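Local atomic coordinates of ABC-type transport system, molybdenum-specific extracellular solute-binding protein (Clostridium difficile, PDB entry 4KD5), a protein that probably binds molybdate or tungstate outside the cell and delivers it to an ABC transporter. Residues E18-I23 against K209-F214. Sequence-based numbering, arbitrary orientation. Where two conformers were deposited one is given.
Sequences EAMAKI and KKFEEF
I23, the residue that meets both F211 and F214, is tied into its helix by the carbonyl oxygen of A19, which accepts the N-H of I23 (N to O 3.1 Å) and, weakly, that of K22. Between the two segments the contact is made by apolar side chains: long ones can join helices too far apart for their backbones to pack. The axes come no closer than 13.0 Å and run at 111°, a separation that the phenyl rings and the I23 and M20 side chains bridge between them. In F211, CG lies trans to the backbone N (chi1 174°), sending the ring out with CZ leading. The ring is met at its edge, near its plane: the methyl CG2 of I23 stands 3.6 Å from F211 CZ. The terminal methyl of selenomethionine M20, brought round by bends at chi2 and chi3, adds a looser touch at the same edge, with CE 4.2 Å from F211 CZ. The other branch of I23 serves the second ring, its CD1 lying 4.1 Å from CE2 of F214, so one beta-branched side chain divides its methyls between two aromatics. The carbonyl O of I23 also approaches F214 CE2 obliquely, at 3.9 Å. Y27, one turn beyond I23 on helix 17-28, meets both rings, edge-to-face with F211. On the sheet side, M20 touches I60 and F211 touches L58, both of strand 58-60, while I223 of helix 218-226 also packs on I23. Two helices far apart in sequence thus share one face of a central sheet, the alpha-beta-alpha layering of a lobe of the periplasmic-binding-protein (PBP) fold.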
ATOM      1  N   GLU A  18      -0.461 -24.567 -13.103  0.55 65.49           N
ATOM      2  CA  GLU A  18       0.713 -24.476 -13.964  0.55 66.99           C
ATOM      3  C   GLU A  18       1.086 -23.027 -14.268  0.55 65.82           C
ATOM      4  O   GLU A  18       2.263 -22.697 -14.385  0.55 71.61           O
ATOM      5  CB  GLU A  18       0.508 -25.271 -15.257  0.55 69.79           C
ATOM      6  CG  GLU A  18       0.116 -26.729 -15.039  0.55 71.32           C
ATOM      7  CD  GLU A  18      -1.384 -26.921 -14.904  0.55 66.78           C
ATOM      8  OE1 GLU A  18      -2.106 -26.679 -15.893  0.55 67.81           O
ATOM      9  OE2 GLU A  18      -1.841 -27.310 -13.809  0.55 62.91           O
ATOM     10  N   ALA A  19       0.085 -22.161 -14.376  1.00 53.83           N
ATOM     11  CA  ALA A  19       0.337 -20.750 -14.657  1.00 47.31           C
ATOM     12  C   ALA A  19       0.869 -20.013 -13.430  1.00 51.14           C
ATOM     13  O   ALA A  19       1.746 -19.154 -13.540  1.00 46.26           O
ATOM     14  CB  ALA A  19      -0.920 -20.076 -15.169  1.00 44.64           C
HETATM   15  N   MSE A  20       0.333 -20.360 -12.262  1.00 54.29           N
HETATM   16  CA  MSE A  20       0.674 -19.682 -11.012  1.00 58.88           C
HETATM   17  C   MSE A  20       2.112 -19.930 -10.577  1.00 66.28           C
HETATM   18  O   MSE A  20       2.680 -19.150  -9.814  1.00 68.55           O
HETATM   19  CB  MSE A  20      -0.281 -20.103  -9.894  1.00 59.62           C
HETATM   20  CG  MSE A  20      -1.721 -19.673 -10.098  1.00 56.80           C
HETATM   21 SE   MSE A  20      -1.921 -17.789 -10.514  0.62 59.18          SE
HETATM   22  CE  MSE A  20      -1.317 -17.061  -8.828  1.00 38.55           C
ATOM     23  N   ALA A  21       2.699 -21.018 -11.061  1.00 62.30           N
ATOM     24  CA  ALA A  21       4.095 -21.321 -10.768  1.00 61.76           C
ATOM     25  C   ALA A  21       5.040 -20.358 -11.487  1.00 60.38           C
ATOM     26  O   ALA A  21       6.047 -19.930 -10.923  1.00 58.62           O
ATOM     27  CB  ALA A  21       4.410 -22.756 -11.135  1.00 58.60           C
ATOM     28  N   LYS A  22       4.721 -20.025 -12.733  1.00 52.44           N
ATOM     29  CA  LYS A  22       5.503 -19.046 -13.483  1.00 49.54           C
ATOM     30  C   LYS A  22       5.223 -17.642 -12.946  1.00 56.19           C
ATOM     31  O   LYS A  22       6.087 -16.771 -12.995  1.00 57.85           O
ATOM     32  CB  LYS A  22       5.177 -19.132 -14.975  1.00 48.01           C
ATOM     33  CG  LYS A  22       6.011 -18.230 -15.872  1.00 61.10           C
ATOM     34  CD  LYS A  22       7.438 -18.739 -16.011  1.00 73.48           C
ATOM     35  CE  LYS A  22       8.026 -18.407 -17.379  1.00 81.31           C
ATOM     36  NZ  LYS A  22       8.066 -16.948 -17.673  1.00 85.09           N
ATOM     37  N   ILE A  23       4.013 -17.436 -12.430  1.00 51.31           N
ATOM     38  CA  ILE A  23       3.656 -16.175 -11.776  1.00 56.79           C
ATOM     39  C   ILE A  23       4.509 -15.935 -10.519  1.00 55.69           C
ATOM     40  O   ILE A  23       4.943 -14.809 -10.253  1.00 48.78           O
ATOM     41  CB  ILE A  23       2.150 -16.133 -11.410  1.00 49.43           C
ATOM     42  CG1 ILE A  23       1.278 -16.010 -12.665  1.00 42.61           C
ATOM     43  CG2 ILE A  23       1.858 -14.996 -10.445  1.00 43.66           C
ATOM     44  CD1 ILE A  23       1.434 -14.696 -13.405  1.00 38.19           C
ATOM     45  N   LYS A 209      -3.326  -6.066  -3.295  1.00 47.96           N
ATOM     46  CA  LYS A 209      -3.696  -5.225  -4.427  1.00 46.61           C
ATOM     47  C   LYS A 209      -2.541  -5.086  -5.412  1.00 49.47           C
ATOM     48  O   LYS A 209      -2.739  -5.075  -6.624  1.00 48.61           O
ATOM     49  CB  LYS A 209      -4.131  -3.835  -3.949  1.00 48.25           C
ATOM     50  CG  LYS A 209      -5.419  -3.791  -3.145  1.00 51.61           C
ATOM     51  CD  LYS A 209      -5.976  -2.360  -3.097  1.00 59.11           C
ATOM     52  CE  LYS A 209      -7.165  -2.247  -2.145  1.00 63.46           C
ATOM     53  NZ  LYS A 209      -7.958  -0.992  -2.329  1.00 60.45           N
ATOM     54  N   LYS A 210      -1.332  -4.969  -4.877  1.00 53.12           N
ATOM     55  CA  LYS A 210      -0.141  -4.825  -5.708  1.00 57.55           C
ATOM     56  C   LYS A 210       0.176  -6.107  -6.471  1.00 52.25           C
ATOM     57  O   LYS A 210       0.608  -6.059  -7.618  1.00 53.37           O
ATOM     58  CB  LYS A 210       1.065  -4.395  -4.867  1.00 56.99           C
ATOM     59  CG  LYS A 210       1.364  -2.901  -4.894  1.00 61.43           C
ATOM     60  CD  LYS A 210       0.200  -2.065  -4.381  1.00 66.64           C
ATOM     61  CE  LYS A 210       0.535  -0.578  -4.397  1.00 72.41           C
ATOM     62  NZ  LYS A 210       0.869  -0.078  -5.764  1.00 74.55           N
ATOM     63  N   PHE A 211      -0.033  -7.254  -5.834  1.00 43.74           N
ATOM     64  CA  PHE A 211       0.168  -8.523  -6.521  1.00 40.35           C
ATOM     65  C   PHE A 211      -0.922  -8.767  -7.553  1.00 41.56           C
ATOM     66  O   PHE A 211      -0.679  -9.385  -8.585  1.00 53.26           O
ATOM     67  CB  PHE A 211       0.239  -9.701  -5.549  1.00 39.25           C
ATOM     68  CG  PHE A 211       0.300 -11.039  -6.235  1.00 43.95           C
ATOM     69  CD1 PHE A 211       1.381 -11.371  -7.041  1.00 46.41           C
ATOM     70  CD2 PHE A 211      -0.725 -11.959  -6.085  1.00 43.03           C
ATOM     71  CE1 PHE A 211       1.437 -12.602  -7.681  1.00 51.37           C
ATOM     72  CE2 PHE A 211      -0.673 -13.191  -6.720  1.00 43.62           C
ATOM     73  CZ  PHE A 211       0.408 -13.511  -7.518  1.00 49.05           C
ATOM     74  N   GLU A 212      -2.128  -8.289  -7.269  1.00 43.76           N
ATOM     75  CA  GLU A 212      -3.228  -8.416  -8.220  1.00 52.90           C
ATOM     76  C   GLU A 212      -2.937  -7.603  -9.478  1.00 49.57           C
ATOM     77  O   GLU A 212      -3.245  -8.034 -10.591  1.00 53.92           O
ATOM     78  CB  GLU A 212      -4.557  -7.971  -7.599  1.00 51.80           C
ATOM     79  CG  GLU A 212      -5.752  -8.170  -8.525  1.00 52.12           C
ATOM     80  CD  GLU A 212      -7.045  -7.592  -7.980  1.00 52.81           C
ATOM     81  OE1 GLU A 212      -7.837  -7.075  -8.792  1.00 55.85           O
ATOM     82  OE2 GLU A 212      -7.277  -7.663  -6.754  1.00 54.01           O
ATOM     83  N   GLU A 213      -2.342  -6.426  -9.314  0.54 47.63           N
ATOM     84  CA  GLU A 213      -2.037  -5.598 -10.477  0.54 49.89           C
ATOM     85  C   GLU A 213      -0.911  -6.166 -11.336  0.54 49.33           C
ATOM     86  O   GLU A 213      -0.804  -5.834 -12.511  0.54 50.66           O
ATOM     87  CB  GLU A 213      -1.768  -4.143 -10.084  0.54 48.46           C
ATOM     88  CG  GLU A 213      -2.898  -3.187 -10.469  0.54 50.81           C
ATOM     89  CD  GLU A 213      -3.144  -3.123 -11.973  0.54 53.87           C
ATOM     90  OE1 GLU A 213      -4.267  -2.750 -12.372  0.54 57.66           O
ATOM     91  OE2 GLU A 213      -2.220  -3.433 -12.757  0.54 52.20           O
ATOM     92  N   PHE A 214      -0.084  -7.032 -10.760  1.00 43.06           N
ATOM     93  CA  PHE A 214       0.928  -7.726 -11.548  1.00 46.12           C
ATOM     94  C   PHE A 214       0.241  -8.722 -12.472  1.00 40.98           C
ATOM     95  O   PHE A 214       0.633  -8.897 -13.623  1.00 46.26           O
ATOM     96  CB  PHE A 214       1.937  -8.454 -10.657  1.00 42.11           C
ATOM     97  CG  PHE A 214       2.867  -9.357 -11.416  1.00 47.91           C
ATOM     98  CD1 PHE A 214       3.854  -8.826 -12.235  1.00 54.46           C
ATOM     99  CD2 PHE A 214       2.757 -10.736 -11.311  1.00 43.06           C
ATOM    100  CE1 PHE A 214       4.715  -9.657 -12.942  1.00 53.87           C
ATOM    101  CE2 PHE A 214       3.614 -11.573 -12.012  1.00 46.86           C
ATOM    102  CZ  PHE A 214       4.596 -11.030 -12.829  1.00 51.33           C
TER